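Local coordinates for insecticidal crystal protein Cry7Cal (Bacillus thuringiensis, PDB 5ZI1) that acts as an insecticidal toxin against locusts, probably by binding gut-cell receptors and forming membrane pores through its N-terminal helical domain, at residues Phe15-Ile20 with Glu57-Glu62; Glu64-Gln69 with Tyr215-Arg220; Leu140-Ala145 with Arg220-Met225. All coordinates share one frame; numbering follows the deposited sequence.

Contact 1 (Phe15-Ile20 with Glu57-Glu62)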
loop_
_atom_site.group_PDB
_atom_site.type_symbol
_atom_site.label_atom_id
_atom_site.label_comp_id
_atom_site.label_asym_id
_atom_site.label_seq_id
_atom_site.Cartn_x
_atom_site.Cartn_y
_atom_site.Cartn_z
ATOM N N PHE A 15 0.862 -13.772 3.046
ATOM C CA PHE A 15 1.793 -13.392 4.099
ATOM C C PHE A 15 3.219 -13.387 3.594
ATOM O O PHE A 15 4.037 -12.594 4.074
ATOM C CB PHE A 15 1.683 -14.327 5.305
ATOM C CG PHE A 15 2.467 -13.848 6.498
ATOM C CD1 PHE A 15 1.963 -12.838 7.316
ATOM C CD2 PHE A 15 3.712 -14.391 6.798
ATOM C CE1 PHE A 15 2.683 -12.378 8.415
ATOM C CE2 PHE A 15 4.440 -13.933 7.896
ATOM C CZ PHE A 15 3.925 -12.923 8.705
ATOM N N SER A 16 3.540 -14.285 2.662
ATOM C CA SER A 16 4.816 -14.194 1.967
ATOM C C SER A 16 4.944 -12.863 1.250
ATOM O O SER A 16 6.012 -12.242 1.257
ATOM C CB SER A 16 4.956 -15.341 0.976
ATOM O OG SER A 16 5.500 -16.484 1.606
ATOM N N SER A 17 3.859 -12.404 0.634
ATOM C CA SER A 17 3.916 -11.145 -0.095
ATOM C C SER A 17 4.100 -9.981 0.855
ATOM O O SER A 17 4.888 -9.064 0.582
ATOM C CB SER A 17 2.648 -10.961 -0.925
ATOM O OG SER A 17 2.544 -12.008 -1.860
ATOM N N ILE A 18 3.380 -9.999 1.979
ATOM C CA ILE A 18 3.572 -8.956 2.981
ATOM C C ILE A 18 5.028 -8.926 3.428
ATOM O O ILE A 18 5.651 -7.861 3.514
ATOM C CB ILE A 18 2.622 -9.168 4.168
ATOM C CG1 ILE A 18 1.164 -9.040 3.726
ATOM C CG2 ILE A 18 2.924 -8.176 5.249
ATOM C CD1 ILE A 18 0.587 -7.659 3.913
ATOM N N SER A 19 5.600 -10.108 3.689
ATOM C CA SER A 19 6.977 -10.182 4.165
ATOM C C SER A 19 7.953 -9.636 3.130
ATOM O O SER A 19 8.871 -8.886 3.480
ATOM C CB SER A 19 7.320 -11.625 4.532
ATOM O OG SER A 19 6.294 -12.187 5.339
ATOM N N ILE A 20 7.769 -9.992 1.849
ATOM C CA ILE A 20 8.656 -9.491 0.798
ATOM C C ILE A 20 8.675 -7.976 0.807
ATOM O O ILE A 20 9.741 -7.355 0.866
ATOM C CB ILE A 20 8.232 -10.013 -0.581
ATOM C CG1 ILE A 20 8.387 -11.528 -0.656
ATOM C CG2 ILE A 20 9.041 -9.280 -1.688
ATOM C CD1 ILE A 20 7.436 -12.172 -1.633
ATOM N N GLU A 57 4.287 -20.465 -8.337
ATOM C CA GLU A 57 3.069 -21.157 -8.752
ATOM C C GLU A 57 1.848 -20.568 -8.057
ATOM O O GLU A 57 0.815 -20.329 -8.697
ATOM C CB GLU A 57 3.176 -22.653 -8.458
ATOM C CG GLU A 57 4.224 -23.415 -9.265
ATOM C CD GLU A 57 4.487 -24.817 -8.692
ATOM O OE1 GLU A 57 3.986 -25.122 -7.581
ATOM O OE2 GLU A 57 5.190 -25.616 -9.352
ATOM N N SER A 58 1.947 -20.316 -6.749
ATOM C CA SER A 58 0.833 -19.713 -6.027
ATOM C C SER A 58 0.503 -18.325 -6.558
ATOM O O SER A 58 -0.676 -17.956 -6.632
ATOM C CB SER A 58 1.148 -19.633 -4.536
ATOM O OG SER A 58 1.587 -20.881 -4.041
ATOM N N PHE A 59 1.530 -17.522 -6.888
ATOM C CA PHE A 59 1.295 -16.232 -7.531
ATOM C C PHE A 59 0.402 -16.398 -8.749
ATOM O O PHE A 59 -0.605 -15.701 -8.900
ATOM C CB PHE A 59 2.618 -15.576 -7.962
ATOM C CG PHE A 59 3.411 -14.955 -6.852
ATOM C CD1 PHE A 59 2.820 -14.599 -5.641
ATOM C CD2 PHE A 59 4.760 -14.718 -7.024
ATOM C CE1 PHE A 59 3.574 -14.016 -4.627
ATOM C CE2 PHE A 59 5.523 -14.144 -6.017
ATOM C CZ PHE A 59 4.928 -13.790 -4.814
ATOM N N MET A 60 0.773 -17.308 -9.647
ATOM C CA MET A 60 -0.025 -17.519 -10.847
ATOM C C MET A 60 -1.418 -18.054 -10.515
ATOM O O MET A 60 -2.415 -17.568 -11.061
ATOM C CB MET A 60 0.715 -18.461 -11.797
ATOM C CG MET A 60 1.953 -17.813 -12.400
ATOM S SD MET A 60 2.808 -18.823 -13.620
ATOM C CE MET A 60 3.985 -19.688 -12.594
ATOM N N ASN A 61 -1.514 -19.038 -9.616
ATOM C CA ASN A 61 -2.818 -19.646 -9.313
ATOM C C ASN A 61 -3.775 -18.636 -8.699
ATOM O O ASN A 61 -4.920 -18.510 -9.138
ATOM C CB ASN A 61 -2.656 -20.845 -8.383
ATOM C CG ASN A 61 -2.044 -22.047 -9.084
ATOM O OD1 ASN A 61 -2.230 -22.245 -10.294
ATOM N ND2 ASN A 61 -1.297 -22.852 -8.331
ATOM N N GLU A 62 -3.313 -17.881 -7.703
ATOM C CA GLU A 62 -4.161 -16.863 -7.085
ATOM C C GLU A 62 -4.649 -15.833 -8.107
ATOM O O GLU A 62 -5.840 -15.493 -8.139
ATOM C CB GLU A 62 -3.403 -16.177 -5.949
ATOM C CG GLU A 62 -4.253 -15.229 -5.139
ATOM C CD GLU A 62 -5.417 -15.943 -4.480
ATOM O OE1 GLU A 62 -5.214 -17.091 -4.013
ATOM O OE2 GLU A 62 -6.529 -15.362 -4.440
#

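Contact 2 (Glu64-Gln69 with Tyr215-Arg220)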
loop_
_atom_site.group_PDB
_atom_site.type_symbol
_atom_site.label_atom_id
_atom_site.label_comp_id
_atom_site.label_asym_id
_atom_site.label_seq_id
_atom_site.Cartn_x
_atom_site.Cartn_y
_atom_site.Cartn_z
ATOM N N GLU A 64 -4.815 -16.005 -11.499
ATOM C CA GLU A 64 -5.794 -16.687 -12.353
ATOM C C GLU A 64 -7.182 -16.710 -11.711
ATOM O O GLU A 64 -8.184 -16.379 -12.355
ATOM C CB GLU A 64 -5.342 -18.118 -12.655
ATOM C CG GLU A 64 -4.180 -18.255 -13.598
ATOM C CD GLU A 64 -3.579 -19.639 -13.531
ATOM O OE1 GLU A 64 -2.975 -20.075 -14.527
ATOM O OE2 GLU A 64 -3.724 -20.306 -12.479
ATOM N N ALA A 65 -7.256 -17.089 -10.430
ATOM C CA ALA A 65 -8.550 -17.171 -9.752
ATOM C C ALA A 65 -9.197 -15.800 -9.621
ATOM O O ALA A 65 -10.410 -15.662 -9.803
ATOM C CB ALA A 65 -8.392 -17.807 -8.365
ATOM N N LEU A 66 -8.402 -14.779 -9.294
ATOM C CA LEU A 66 -8.949 -13.446 -9.057
ATOM C C LEU A 66 -9.577 -12.863 -10.313
ATOM O O LEU A 66 -10.645 -12.242 -10.247
ATOM C CB LEU A 66 -7.852 -12.514 -8.555
ATOM C CG LEU A 66 -7.280 -12.726 -7.162
ATOM C CD1 LEU A 66 -6.226 -11.653 -6.932
ATOM C CD2 LEU A 66 -8.376 -12.676 -6.102
ATOM N N ILE A 67 -8.919 -13.021 -11.465
ATOM C CA ILE A 67 -9.381 -12.398 -12.705
ATOM C C ILE A 67 -10.017 -13.394 -13.656
ATOM O O ILE A 67 -10.344 -13.025 -14.790
ATOM C CB ILE A 67 -8.255 -11.657 -13.426
ATOM C CG1 ILE A 67 -7.224 -12.644 -13.972
ATOM C CG2 ILE A 67 -7.630 -10.721 -12.502
ATOM C CD1 ILE A 67 -6.162 -11.963 -14.816
ATOM N N ASN A 68 -10.148 -14.654 -13.252
ATOM C CA ASN A 68 -10.903 -15.629 -14.023
ATOM C C ASN A 68 -10.323 -15.780 -15.433
ATOM O O ASN A 68 -10.995 -15.571 -16.441
ATOM C CB ASN A 68 -12.381 -15.229 -14.053
ATOM C CG ASN A 68 -13.268 -16.329 -14.552
ATOM O OD1 ASN A 68 -12.956 -17.512 -14.397
ATOM N ND2 ASN A 68 -14.385 -15.953 -15.162
ATOM N N GLN A 69 -9.037 -16.118 -15.484
ATOM C CA GLN A 69 -8.382 -16.466 -16.739
ATOM C C GLN A 69 -7.228 -17.396 -16.422
ATOM O O GLN A 69 -6.335 -17.040 -15.646
ATOM C CB GLN A 69 -7.880 -15.230 -17.492
ATOM C CG GLN A 69 -7.528 -15.532 -18.946
ATOM C CD GLN A 69 -6.185 -14.957 -19.377
ATOM O OE1 GLN A 69 -5.956 -13.743 -19.316
ATOM N NE2 GLN A 69 -5.292 -15.828 -19.828
ATOM N N TYR A 215 -14.296 -7.805 -7.284
ATOM C CA TYR A 215 -13.559 -6.619 -7.678
ATOM C C TYR A 215 -12.721 -6.101 -6.511
ATOM O O TYR A 215 -11.519 -5.858 -6.650
ATOM C CB TYR A 215 -14.562 -5.579 -8.156
ATOM C CG TYR A 215 -13.995 -4.217 -8.492
ATOM C CD1 TYR A 215 -13.804 -3.259 -7.499
ATOM C CD2 TYR A 215 -13.715 -3.869 -9.817
ATOM C CE1 TYR A 215 -13.345 -2.013 -7.802
ATOM C CE2 TYR A 215 -13.231 -2.608 -10.137
ATOM C CZ TYR A 215 -13.047 -1.690 -9.132
ATOM O OH TYR A 215 -12.574 -0.441 -9.438
ATOM N N ASN A 216 -13.329 -5.989 -5.328
ATOM C CA ASN A 216 -12.571 -5.490 -4.192
ATOM C C ASN A 216 -11.494 -6.475 -3.760
ATOM O O ASN A 216 -10.414 -6.061 -3.308
ATOM C CB ASN A 216 -13.502 -5.179 -3.031
ATOM C CG ASN A 216 -12.764 -4.570 -1.869
ATOM O OD1 ASN A 216 -12.257 -3.428 -1.964
ATOM N ND2 ASN A 216 -12.656 -5.337 -0.765
ATOM N N ARG A 217 -11.752 -7.772 -3.903
ATOM C CA ARG A 217 -10.740 -8.745 -3.512
ATOM C C ARG A 217 -9.504 -8.638 -4.394
ATOM O O ARG A 217 -8.378 -8.826 -3.922
ATOM C CB ARG A 217 -11.306 -10.160 -3.572
ATOM C CG ARG A 217 -10.288 -11.200 -3.145
ATOM C CD ARG A 217 -10.853 -12.616 -3.109
ATOM N NE ARG A 217 -11.938 -12.758 -2.142
ATOM C CZ ARG A 217 -13.216 -12.884 -2.478
ATOM N NH1 ARG A 217 -14.145 -13.010 -1.532
ATOM N NH2 ARG A 217 -13.559 -12.882 -3.767
ATOM N N PHE A 218 -9.702 -8.383 -5.687
ATOM C CA PHE A 218 -8.575 -8.179 -6.580
ATOM C C PHE A 218 -7.796 -6.939 -6.173
ATOM O O PHE A 218 -6.569 -6.982 -6.024
ATOM C CB PHE A 218 -9.091 -8.071 -8.004
ATOM C CG PHE A 218 -8.044 -7.776 -9.016
ATOM C CD1 PHE A 218 -7.331 -8.792 -9.614
ATOM C CD2 PHE A 218 -7.807 -6.470 -9.419
ATOM C CE1 PHE A 218 -6.381 -8.508 -10.579
ATOM C CE2 PHE A 218 -6.867 -6.189 -10.375
ATOM C CZ PHE A 218 -6.150 -7.205 -10.959
ATOM N N ARG A 219 -8.504 -5.833 -5.936
ATOM C CA ARG A 219 -7.844 -4.618 -5.468
ATOM C C ARG A 219 -7.048 -4.879 -4.193
ATOM O O ARG A 219 -5.881 -4.488 -4.089
ATOM C CB ARG A 219 -8.880 -3.518 -5.246
ATOM C CG ARG A 219 -8.401 -2.367 -4.376
ATOM C CD ARG A 219 -9.352 -1.171 -4.488
ATOM N NE ARG A 219 -10.720 -1.544 -4.136
ATOM C CZ ARG A 219 -11.804 -0.847 -4.490
ATOM N NH1 ARG A 219 -11.677 0.282 -5.215
ATOM N NH2 ARG A 219 -13.021 -1.284 -4.129
ATOM N N ARG A 220 -7.652 -5.568 -3.220
ATOM C CA ARG A 220 -6.977 -5.754 -1.938
ATOM C C ARG A 220 -5.728 -6.601 -2.097
ATOM O O ARG A 220 -4.639 -6.198 -1.678
ATOM C CB ARG A 220 -7.912 -6.399 -0.920
ATOM C CG ARG A 220 -7.236 -6.621 0.407
ATOM C CD ARG A 220 -8.202 -7.182 1.441
ATOM N NE ARG A 220 -8.452 -8.603 1.214
ATOM C CZ ARG A 220 -9.581 -9.094 0.713
ATOM N NH1 ARG A 220 -10.584 -8.280 0.392
ATOM N NH2 ARG A 220 -9.706 -10.403 0.544
#

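Contact 3 (Leu140-Ala145 with Arg220-Met225)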
loop_
_atom_site.group_PDB
_atom_site.type_symbol
_atom_site.label_atom_id
_atom_site.label_comp_id
_atom_site.label_asym_id
_atom_site.label_seq_id
_atom_site.Cartn_x
_atom_site.Cartn_y
_atom_site.Cartn_z
ATOM N N LEU A 140 -0.354 -13.277 -15.109
ATOM C CA LEU A 140 1.076 -13.285 -14.823
ATOM C C LEU A 140 1.551 -12.046 -14.077
ATOM O O LEU A 140 2.759 -11.898 -13.870
ATOM C CB LEU A 140 1.885 -13.379 -16.126
ATOM C CG LEU A 140 1.901 -14.698 -16.877
ATOM C CD1 LEU A 140 2.674 -14.561 -18.204
ATOM C CD2 LEU A 140 2.499 -15.767 -15.993
ATOM N N LEU A 141 0.646 -11.151 -13.680
ATOM C CA LEU A 141 1.069 -9.825 -13.236
ATOM C C LEU A 141 1.950 -9.887 -11.988
ATOM O O LEU A 141 2.983 -9.208 -11.924
ATOM C CB LEU A 141 -0.151 -8.940 -12.996
ATOM C CG LEU A 141 0.169 -7.484 -12.667
ATOM C CD1 LEU A 141 1.156 -6.881 -13.716
ATOM C CD2 LEU A 141 -1.126 -6.692 -12.606
ATOM N N THR A 142 1.582 -10.709 -10.996
ATOM C CA THR A 142 2.374 -10.742 -9.767
ATOM C C THR A 142 3.758 -11.324 -10.022
ATOM O O THR A 142 4.758 -10.830 -9.484
ATOM C CB THR A 142 1.649 -11.536 -8.668
ATOM O OG1 THR A 142 0.473 -10.837 -8.269
ATOM C CG2 THR A 142 2.522 -11.671 -7.462
ATOM N N VAL A 143 3.840 -12.361 -10.853
ATOM C CA VAL A 143 5.150 -12.857 -11.278
ATOM C C VAL A 143 5.963 -11.730 -11.898
ATOM O O VAL A 143 7.156 -11.567 -11.611
ATOM C CB VAL A 143 4.991 -14.039 -12.254
ATOM C CG1 VAL A 143 6.349 -14.460 -12.825
ATOM C CG2 VAL A 143 4.301 -15.221 -11.554
ATOM N N TYR A 144 5.327 -10.929 -12.751
ATOM C CA TYR A 144 6.033 -9.847 -13.425
ATOM C C TYR A 144 6.522 -8.815 -12.416
ATOM O O TYR A 144 7.713 -8.482 -12.377
ATOM C CB TYR A 144 5.106 -9.209 -14.453
ATOM C CG TYR A 144 5.718 -8.082 -15.234
ATOM C CD1 TYR A 144 5.687 -6.786 -14.752
ATOM C CD2 TYR A 144 6.299 -8.308 -16.479
ATOM C CE1 TYR A 144 6.239 -5.740 -15.468
ATOM C CE2 TYR A 144 6.849 -7.274 -17.201
ATOM C CZ TYR A 144 6.814 -5.990 -16.692
ATOM O OH TYR A 144 7.347 -4.952 -17.413
ATOM N N ALA A 145 5.614 -8.328 -11.567
ATOM C CA ALA A 145 5.972 -7.343 -10.554
ATOM C C ALA A 145 7.131 -7.814 -9.690
ATOM O O ALA A 145 8.101 -7.072 -9.483
ATOM C CB ALA A 145 4.759 -7.016 -9.695
ATOM N N ARG A 220 -7.652 -5.568 -3.220
ATOM C CA ARG A 220 -6.977 -5.754 -1.938
ATOM C C ARG A 220 -5.728 -6.601 -2.097
ATOM O O ARG A 220 -4.639 -6.198 -1.678
ATOM C CB ARG A 220 -7.912 -6.399 -0.920
ATOM C CG ARG A 220 -7.236 -6.621 0.407
ATOM C CD ARG A 220 -8.202 -7.182 1.441
ATOM N NE ARG A 220 -8.452 -8.603 1.214
ATOM C CZ ARG A 220 -9.581 -9.094 0.713
ATOM N NH1 ARG A 220 -10.584 -8.280 0.392
ATOM N NH2 ARG A 220 -9.706 -10.403 0.544
ATOM N N GLU A 221 -5.860 -7.768 -2.725
ATOM C CA GLU A 221 -4.718 -8.670 -2.842
ATOM C C GLU A 221 -3.642 -8.116 -3.782
ATOM O O GLU A 221 -2.447 -8.249 -3.492
ATOM C CB GLU A 221 -5.191 -10.046 -3.296
ATOM C CG GLU A 221 -6.065 -10.778 -2.221
ATOM C CD GLU A 221 -6.209 -12.257 -2.513
ATOM O OE1 GLU A 221 -5.511 -12.740 -3.432
ATOM O OE2 GLU A 221 -7.015 -12.949 -1.835
ATOM N N MET A 222 -4.034 -7.498 -4.908
ATOM C CA MET A 222 -3.037 -7.003 -5.867
ATOM C C MET A 222 -2.363 -5.723 -5.405
ATOM O O MET A 222 -1.251 -5.422 -5.858
ATOM C CB MET A 222 -3.653 -6.774 -7.248
ATOM C CG MET A 222 -4.244 -8.029 -7.832
ATOM S SD MET A 222 -3.001 -9.318 -8.009
ATOM C CE MET A 222 -2.139 -8.685 -9.475
ATOM N N THR A 223 -3.021 -4.960 -4.532
ATOM C CA THR A 223 -2.328 -3.902 -3.811
ATOM C C THR A 223 -1.141 -4.474 -3.052
ATOM O O THR A 223 -0.013 -3.960 -3.153
ATOM C CB THR A 223 -3.315 -3.209 -2.872
ATOM O OG1 THR A 223 -4.315 -2.551 -3.665
ATOM C CG2 THR A 223 -2.626 -2.186 -1.974
ATOM N N ILE A 224 -1.375 -5.576 -2.325
ATOM C CA ILE A 224 -0.332 -6.234 -1.548
ATOM C C ILE A 224 0.680 -6.922 -2.455
ATOM O O ILE A 224 1.881 -6.889 -2.199
ATOM C CB ILE A 224 -0.968 -7.246 -0.576
ATOM C CG1 ILE A 224 -1.815 -6.538 0.480
ATOM C CG2 ILE A 224 0.102 -8.135 0.059
ATOM C CD1 ILE A 224 -2.515 -7.502 1.424
ATOM N N MET A 225 0.213 -7.620 -3.480
ATOM C CA MET A 225 1.134 -8.382 -4.318
ATOM C C MET A 225 1.905 -7.492 -5.289
ATOM O O MET A 225 3.094 -7.733 -5.528
ATOM C CB MET A 225 0.388 -9.467 -5.085
ATOM C CG MET A 225 0.094 -10.715 -4.241
ATOM S SD MET A 225 -0.602 -12.072 -5.223
ATOM C CE MET A 225 -2.343 -11.656 -5.127
#

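Contact 1 (Phe15-Ile20 with Glu57-Glu62)
Ser17 and Phe59 make the close part of this contact: Ser17 OG lies 3.6 Å from Phe59 CE1, near the plane of the ring and at its edge. The methyl group Ile20 CD1 approaches the same edge more loosely, 4.4 Å from Phe59 CZ. The backbones stand well apart, with Ser17 CA and Phe59 CA separated by 9.4 Å, and the Phe59 side chain, ending in its ring, spans most of that gap. Its CG stands anti to the carbonyl carbon (chi1 -76°), which carries CE1 and CZ toward helix 13-26 although the side chain does not start out in that direction. The Ser17 hydroxyl is already committed to Met13 O one turn earlier, so it presents a satisfied oxygen to the ring edge. All three touching residues are buried, and Phe59 also leans on Thr142 and Gln146 of helix 141-165.

Around this small patch the fit is loose. The partly exposed Ser16 marks the looser side, with Ser16 CB staying 5.9 Å from Phe59 CE1. The two segments together bury just 84 Å², which fits a bridge made mainly by one ring. Such edge-on packing joins the first helix, 13-26, to helix 54-67 within the alpha-helical bundle that forms the N-terminal domain of delta endotoxins.

Contact 2 (Glu64-Gln69 with Tyr215-Arg220)
Leu66 and Phe218 lead the apolar packing, where the backbones come close: Leu66 CA and Phe218 CA are 5.8 Å apart. Leu66 CB meets the ring edge in its plane, 3.9 Å from Phe218 CD1. Ile67 CG2 also reaches this ring, obliquely, but the modelled approach is too short to be trusted in detail.

A second kind of contact involves the aliphatic part of a charged residue. Leu66 CD2 rests 3.8 Å from Arg217 CG and 3.9 Å from Arg217 CD. The arginine chain runs extended to CD and then bends (chi3 -62°), and its charged end forms a salt bridge with Asp256.

No polar bond links the two segments; other polar groups bond to residues beyond them. Within helix 208-227 Arg219 grips Asn216 OD1 side-on, with Arg219 NH2 at 3.1 Å from Asn216 OD1 and Arg219 NE at 3.3 Å from the same oxygen. The NH2 bond uses a lone pair in the carbonyl plane. One face of the guanidinium lies over Tyr215 CE1, and Arg219 NH1 pairs with Glu283.

The division implies that dispersion and hydrophobic burial join helix 54-67 to helix 208-227 here, while the arginine charges are directed to acids elsewhere.

Contact 3 (Leu140-Ala145 with Arg220-Met225)
Thr142 OG1 is the polar atom enclosed by this contact, met at close range by two methionines of helix 208-227. Met225 SD and Met225 CB each lie 3.5 Å from Thr142 OG1, and Met222 CE lies 3.6 Å from the same oxygen. None of these is a hydrogen bond, and OG1 has no hydrogen-bonding partner anywhere in the model. The other branch of the threonine joins in: Thr142 CG2 is 3.9 Å from Met225 SD, so both branches press against one thioether, with the two side chains crossing at about a right angle.

Met222 reaches the same place by a different route. Its CB is not aimed at helix 141-165, but bends at chi2 (-59°) and chi3 (-76°) fold the chain round and swing its methyl group inward. Met222 CE then sits 3.8 Å from Leu141 CD2, wedged between that leucine and the threonine hydroxyl. Leu141 also touches His189 and Trp193 of helix 169-202, while Thr142 is backed by Phe59 and Val63 of helix 54-67.

The short axes run nearly parallel, 21° apart, and approach to 10.5 Å. This spacing leaves the methionine side chains to fill the interface, although the backbones close up locally, with Thr142 CA and Met225 CA 6.1 Å apart. By its order in the chain, helix 141-165 probably corresponds to the central helix of the delta endotoxin bundle, so this is packing at the heart of the domain. A buried hydroxyl set against a thioether sulfur, a methylene and a methyl gains little directional bonding here, which implies that cohesion rests on dispersion and on the adaptable shape of the methionine chains.

How the contacts relate
All three contacts are buried and lie within the N-terminal helical domain, but they differ in place and chemistry. The centre of contact 3 lies about 12 Å from the chain centre, against about 15 Å for contact 1 and about 17 Å for contact 2. Contacts 1 and 2 both use helix 54-67, whereas contacts 2 and 3 both use helix 208-227 and their segments overlap at Arg220, which makes no contact across either. Thioethers fill contact 3, one ring edge bridges contact 1, and arginines bound to acids border contact 2. Packing continues between them: Phe59 CG meets Thr142 CG2 at 3.5 Å. Glu62 and Glu221 bring like charges close, perhaps favouring a shared proton.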